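Local coordinates for periplasmic binding protein/LacI transcriptional regulator (PDB 5OCP) that binds L-arabinofuranose, in both its alpha and beta forms, as the periplasmic component of an arabinose ABC transporter, at residues V93-D96 with S97-L100; P226-F229 with K230-D234. One frame throughout, in Å; residues are numbered along the deposited sequence.

Interaction 1 of 2, residues V93-D96 with S97-L100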
ATOM      1  N   VAL A  93     -17.887  -3.237   7.489  1.00 22.04           N
ATOM      2  CA  VAL A  93     -19.300  -2.969   7.550  1.00 23.49           C
ATOM      3  C   VAL A  93     -20.037  -4.275   7.758  1.00 25.24           C
ATOM      4  O   VAL A  93     -19.549  -5.303   7.452  1.00 27.38           O
ATOM      5  CB  VAL A  93     -19.860  -2.248   6.327  1.00 26.77           C
ATOM      6  CG1 VAL A  93     -19.324  -0.856   6.258  1.00 31.58           C
ATOM      7  CG2 VAL A  93     -19.586  -2.986   5.067  1.00 28.04           C
ATOM      8  N   ASP A  94     -21.253  -4.188   8.291  1.00 30.00           N
ATOM      9  CA  ASP A  94     -22.053  -5.378   8.574  1.00 30.00           C
ATOM     10  C   ASP A  94     -22.998  -5.804   7.447  1.00 30.00           C
ATOM     11  O   ASP A  94     -23.679  -6.822   7.562  1.00 30.00           O
ATOM     12  CB  ASP A  94     -22.848  -5.186   9.869  1.00 30.00           C
ATOM     13  CG  ASP A  94     -23.799  -4.009   9.800  1.00 30.00           C
ATOM     14  OD1 ASP A  94     -23.845  -3.340   8.745  1.00 30.00           O
ATOM     15  OD2 ASP A  94     -24.502  -3.750  10.799  1.00 30.00           O
ATOM     16  N   ASP A  95     -23.040  -5.033   6.366  1.00 25.01           N
ATOM     17  CA  ASP A  95     -23.894  -5.357   5.271  1.00 23.58           C
ATOM     18  C   ASP A  95     -23.187  -5.122   4.002  1.00 23.94           C
ATOM     19  O   ASP A  95     -23.011  -4.051   3.591  1.00 23.37           O
ATOM     20  CB  ASP A  95     -25.112  -4.447   5.390  1.00 28.47           C
ATOM     21  CG  ASP A  95     -26.093  -4.600   4.282  1.00 28.34           C
ATOM     22  OD1 ASP A  95     -25.912  -5.397   3.398  1.00 32.53           O
ATOM     23  OD2 ASP A  95     -27.093  -3.898   4.329  1.00 34.18           O
ATOM     24  N   ASP A  96     -22.888  -6.208   3.286  1.00 30.00           N
ATOM     25  CA  ASP A  96     -22.154  -6.107   2.056  1.00 30.00           C
ATOM     26  C   ASP A  96     -22.914  -5.551   0.834  1.00 30.00           C
ATOM     27  O   ASP A  96     -22.352  -5.394  -0.201  1.00 30.00           O
ATOM     28  CB  ASP A  96     -21.393  -7.400   1.781  1.00 30.00           C
ATOM     29  CG  ASP A  96     -20.289  -7.682   2.837  1.00 30.00           C
ATOM     30  OD1 ASP A  96     -19.936  -6.838   3.651  1.00 30.00           O
ATOM     31  OD2 ASP A  96     -19.770  -8.799   2.866  1.00 30.00           O
ATOM     32  N   SER A  97     -24.218  -5.272   0.986  1.00 21.62           N
ATOM     33  CA  SER A  97     -24.956  -4.621  -0.031  1.00 21.27           C
ATOM     34  C   SER A  97     -24.620  -3.136  -0.024  1.00 21.05           C
ATOM     35  O   SER A  97     -25.048  -2.448  -0.886  1.00 24.81           O
ATOM     36  CB  SER A  97     -26.446  -4.803   0.142  1.00 26.30           C
ATOM     37  OG  SER A  97     -26.901  -4.086   1.225  1.00 27.59           O
ATOM     38  N   LEU A  98     -23.856  -2.670   0.954  1.00 21.55           N
ATOM     39  CA  LEU A  98     -23.431  -1.240   0.959  1.00 20.60           C
ATOM     40  C   LEU A  98     -22.285  -0.884  -0.043  1.00 20.30           C
ATOM     41  O   LEU A  98     -21.908   0.304  -0.141  1.00 20.45           O
ATOM     42  CB  LEU A  98     -23.106  -0.826   2.344  1.00 21.48           C
ATOM     43  CG  LEU A  98     -24.247  -0.709   3.329  1.00 23.93           C
ATOM     44  CD1 LEU A  98     -23.645  -0.580   4.694  1.00 22.47           C
ATOM     45  CD2 LEU A  98     -25.147   0.465   3.021  1.00 25.45           C
ATOM     46  N   PHE A  99     -21.760  -1.885  -0.773  1.00 18.02           N
ATOM     47  CA  PHE A  99     -20.815  -1.673  -1.810  1.00 16.10           C
ATOM     48  C   PHE A  99     -21.021  -2.713  -2.942  1.00 17.48           C
ATOM     49  O   PHE A  99     -21.618  -3.809  -2.741  1.00 18.88           O
ATOM     50  CB  PHE A  99     -19.390  -1.632  -1.209  1.00 18.09           C
ATOM     51  CG  PHE A  99     -18.933  -2.937  -0.657  1.00 16.89           C
ATOM     52  CD1 PHE A  99     -18.291  -3.862  -1.485  1.00 17.51           C
ATOM     53  CD2 PHE A  99     -19.143  -3.228   0.685  1.00 20.02           C
ATOM     54  CE1 PHE A  99     -17.897  -5.072  -0.971  1.00 19.46           C
ATOM     55  CE2 PHE A  99     -18.809  -4.460   1.204  1.00 21.63           C
ATOM     56  CZ  PHE A  99     -18.173  -5.394   0.349  1.00 19.26           C
ATOM     57  N   LEU A 100     -20.581  -2.373  -4.109  1.00 16.72           N
ATOM     58  CA  LEU A 100     -20.671  -3.176  -5.262  1.00 16.48           C
ATOM     59  C   LEU A 100     -19.599  -4.271  -5.161  1.00 18.03           C
ATOM     60  O   LEU A 100     -19.905  -5.424  -5.282  1.00 18.47           O
ATOM     61  CB  LEU A 100     -20.514  -2.316  -6.511  1.00 16.52           C
ATOM     62  CG  LEU A 100     -20.445  -2.992  -7.839  1.00 16.36           C
ATOM     63  CD1 LEU A 100     -21.672  -3.903  -8.135  1.00 19.17           C
ATOM     64  CD2 LEU A 100     -20.257  -2.073  -8.984  1.00 18.14           C
TER
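With chi1 at 177°, Asp-95 turns its carboxylate away from its own backbone N and forward along the chain, where Ser-97, its OG held between backbone N and carbonyl carbon (chi1 71°), meets it. OD1 of Asp-95 takes two bonds, from Ser-97 OG at 2.7 Å and from Ser-97 N at 3.0 Å, both arriving from the same face of the carboxylate plane. The second of these closes an Asx turn. The Asx turn overlaps a beta turn, closed by Leu-98 N to Asp-95 O at 3.1 Å. Asp-96, within the turn, and Phe-99, just after it, run their side chains side by side, pointing the same way, carboxylate and ring planes 55° apart, and Asp-96 OD1 comes to 3.6 Å from Phe-99 CE2. Asp-96 O lies over one face of this ring, offset toward its rim, while Val-93 CG2 touches the edge, 4.2 Å from Phe-99 CE2. Leu-98 and Val-93 both rest on Leu-74 of helix 71-79. Lys-267 NZ hydrogen-bonds the carbonyl oxygens of Asp-96 and Phe-99, and Lys-267 makes a cation-pi contact with the ring. Its ammonium probably offsets the repulsion expected between two carbonyl oxygens 3.1 Å apart, Asp-96 O and Phe-99 O.

Interaction 2 of 2, residues P226-F229 with K230-D234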
ATOM      1  N   PRO A 226       9.755   2.313  -7.862  1.00 17.53           N
ATOM      2  CA  PRO A 226      11.020   2.356  -8.614  1.00 19.38           C
ATOM      3  C   PRO A 226      12.234   2.736  -7.804  1.00 17.21           C
ATOM      4  O   PRO A 226      13.268   2.100  -8.003  1.00 20.32           O
ATOM      5  CB  PRO A 226      10.725   3.432  -9.668  1.00 21.56           C
ATOM      6  CG  PRO A 226       9.272   3.206  -9.974  1.00 20.82           C
ATOM      7  CD  PRO A 226       8.674   3.001  -8.600  1.00 20.96           C
ATOM      8  N   ASP A 227      12.099   3.671  -6.897  1.00 18.17           N
ATOM      9  CA  ASP A 227      13.191   4.067  -6.006  1.00 19.23           C
ATOM     10  C   ASP A 227      13.673   2.885  -5.167  1.00 18.65           C
ATOM     11  O   ASP A 227      14.875   2.801  -4.784  1.00 17.64           O
ATOM     12  CB  ASP A 227      12.865   5.183  -5.083  1.00 23.02           C
ATOM     13  CG  ASP A 227      12.900   6.539  -5.768  1.00 31.36           C
ATOM     14  OD1 ASP A 227      13.274   6.601  -6.979  1.00 30.60           O
ATOM     15  OD2 ASP A 227      12.579   7.498  -5.061  1.00 33.47           O
ATOM     16  N   TYR A 228      12.762   1.975  -4.829  1.00 15.56           N
ATOM     17  CA  TYR A 228      13.215   0.775  -4.078  1.00 14.89           C
ATOM     18  C   TYR A 228      13.973  -0.238  -4.953  1.00 15.14           C
ATOM     19  O   TYR A 228      14.960  -0.906  -4.522  1.00 15.92           O
ATOM     20  CB  TYR A 228      12.035   0.122  -3.353  1.00 13.15           C
ATOM     21  CG  TYR A 228      12.411  -0.874  -2.301  1.00 12.13           C
ATOM     22  CD1 TYR A 228      12.665  -2.205  -2.588  1.00 11.47           C
ATOM     23  CD2 TYR A 228      12.453  -0.492  -0.928  1.00 11.93           C
ATOM     24  CE1 TYR A 228      12.986  -3.148  -1.606  1.00 10.78           C
ATOM     25  CE2 TYR A 228      12.762  -1.413   0.053  1.00 11.31           C
ATOM     26  CZ  TYR A 228      12.961  -2.727  -0.247  1.00 11.44           C
ATOM     27  OH  TYR A 228      13.280  -3.637   0.713  1.00 10.85           O
ATOM     28  N   PHE A 229      13.531  -0.416  -6.208  1.00 14.24           N
ATOM     29  CA  PHE A 229      14.201  -1.247  -7.164  1.00 14.91           C
ATOM     30  C   PHE A 229      15.611  -0.641  -7.418  1.00 15.35           C
ATOM     31  O   PHE A 229      16.578  -1.399  -7.470  1.00 16.83           O
ATOM     32  CB  PHE A 229      13.455  -1.327  -8.497  1.00 14.80           C
ATOM     33  CG  PHE A 229      12.406  -2.399  -8.480  1.00 15.39           C
ATOM     34  CD1 PHE A 229      12.726  -3.727  -8.811  1.00 16.17           C
ATOM     35  CD2 PHE A 229      11.086  -2.076  -8.172  1.00 15.87           C
ATOM     36  CE1 PHE A 229      11.803  -4.733  -8.743  1.00 16.76           C
ATOM     37  CE2 PHE A 229      10.135  -3.087  -8.141  1.00 14.26           C
ATOM     38  CZ  PHE A 229      10.480  -4.409  -8.366  1.00 15.90           C
ATOM     39  N   LYS A 230      15.660   0.664  -7.459  1.00 18.64           N
ATOM     40  CA  LYS A 230      16.985   1.349  -7.575  1.00 20.57           C
ATOM     41  C   LYS A 230      17.925   1.032  -6.375  1.00 18.53           C
ATOM     42  O   LYS A 230      19.055   0.557  -6.551  1.00 17.57           O
ATOM     43  CB  LYS A 230      16.844   2.812  -7.731  1.00 22.95           C
ATOM     44  CG  LYS A 230      18.209   3.504  -7.869  1.00 30.79           C
ATOM     45  CD  LYS A 230      18.096   4.924  -8.425  1.00 37.31           C
ATOM     46  CE  LYS A 230      19.485   5.572  -8.578  1.00 43.12           C
ATOM     47  NZ  LYS A 230      20.437   4.677  -9.320  1.00 46.82           N
ATOM     48  N   ALA A 231      17.386   1.179  -5.173  1.00 16.88           N
ATOM     49  CA  ALA A 231      18.053   0.762  -3.958  1.00 15.80           C
ATOM     50  C   ALA A 231      18.490  -0.703  -3.920  1.00 16.48           C
ATOM     51  O   ALA A 231      19.569  -1.054  -3.385  1.00 16.31           O
ATOM     52  CB  ALA A 231      17.153   1.122  -2.762  1.00 14.66           C
ATOM     53  N   MET A 232      17.671  -1.619  -4.441  1.00 13.77           N
ATOM     54  CA  MET A 232      18.012  -3.008  -4.551  1.00 14.79           C
ATOM     55  C   MET A 232      19.181  -3.186  -5.573  1.00 14.89           C
ATOM     56  O   MET A 232      20.094  -3.911  -5.252  1.00 16.96           O
ATOM     57  CB  MET A 232      16.845  -3.886  -5.025  1.00 16.32           C
ATOM     58  CG  MET A 232      15.875  -4.182  -3.955  1.00 17.87           C
ATOM     59  SD  MET A 232      14.708  -5.549  -4.218  1.00 15.06           S
ATOM     60  CE  MET A 232      13.820  -5.040  -5.622  1.00 17.20           C
ATOM     61  N   ALA A 233      19.117  -2.465  -6.678  1.00 16.47           N
ATOM     62  CA  ALA A 233      20.138  -2.493  -7.760  1.00 18.27           C
ATOM     63  C   ALA A 233      21.463  -1.996  -7.182  1.00 20.55           C
ATOM     64  O   ALA A 233      22.538  -2.494  -7.567  1.00 21.85           O
ATOM     65  CB  ALA A 233      19.683  -1.621  -8.941  1.00 20.65           C
ATOM     66  N   ASP A 234      21.377  -1.060  -6.258  1.00 18.67           N
ATOM     67  CA  ASP A 234      22.553  -0.517  -5.557  1.00 21.77           C
ATOM     68  C   ASP A 234      23.052  -1.288  -4.382  1.00 21.80           C
ATOM     69  O   ASP A 234      24.163  -0.983  -3.883  1.00 23.63           O
ATOM     70  CB  ASP A 234      22.334   0.962  -5.214  1.00 20.95           C
ATOM     71  CG  ASP A 234      22.170   1.810  -6.478  1.00 26.26           C
ATOM     72  OD1 ASP A 234      22.487   1.307  -7.621  1.00 30.88           O
ATOM     73  OD2 ASP A 234      21.671   2.966  -6.355  1.00 30.47           O
TER
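Helix 226-234 is the crossover helix of a beta-alpha-beta unit between strands 218-221 and 239-242, and this contact spans two of its turns. Four successive i to i+4 backbone bonds run along it, from Lys-230 N to Pro-226 O at 2.8 Å through Ala-233 N to Phe-229 O at 2.9 Å. On the buried side Met-232 reaches back to two aromatic rings. Met-232 CG lies 3.9 Å from Tyr-228 CE1, and Met-232 SD stands 5.2 Å from the Tyr-228 ring centroid in an oblique Met-aromatic contact. The thioether then bends at chi3 (-61°), which carries Met-232 CE to 3.6 Å from Phe-229 CD1. An alanine in place of Met-232 would leave both rings without the thioether and is likely to open a gap between Tyr-228 and Phe-229. On the exposed side, Lys-230 NZ forms a long salt bridge of 3.6 Å with Asp-234 OD2. The helix lies between two others: Tyr-228 and Ala-231 touch helix 196-208, whereas Phe-229, Lys-230 and Met-232 meet helix 278-296. Beneath, Tyr-228 and Met-232 pack on Thr-240 of strand 239-242, and Phe-229 sets its ring edge-to-face with Phe-276 of strand 275-277.

How the interactions relate
From the N terminus, interaction 1 comes first, in the loop that leaves strand 84-87 and returns to the parallel sheet at strand 101-104. Its two segments are contiguous, so it closes a tight turn, which rests against helix 71-79. Interaction 2 opens long after it has closed, on the crossover helix 226-234; here the contact closes helical turns. The two are in series and neither nest nor cross. The centres of interactions 1 and 2 are about 40 Å apart, on opposite sides of the chain's centre. Each lies beside a different sheet of the two-lobed periplasmic binding protein fold, interaction 1 in a loop joining strands of the parallel one and interaction 2 on a helix joining strands of the mixed one; the sugar is held between the lobes.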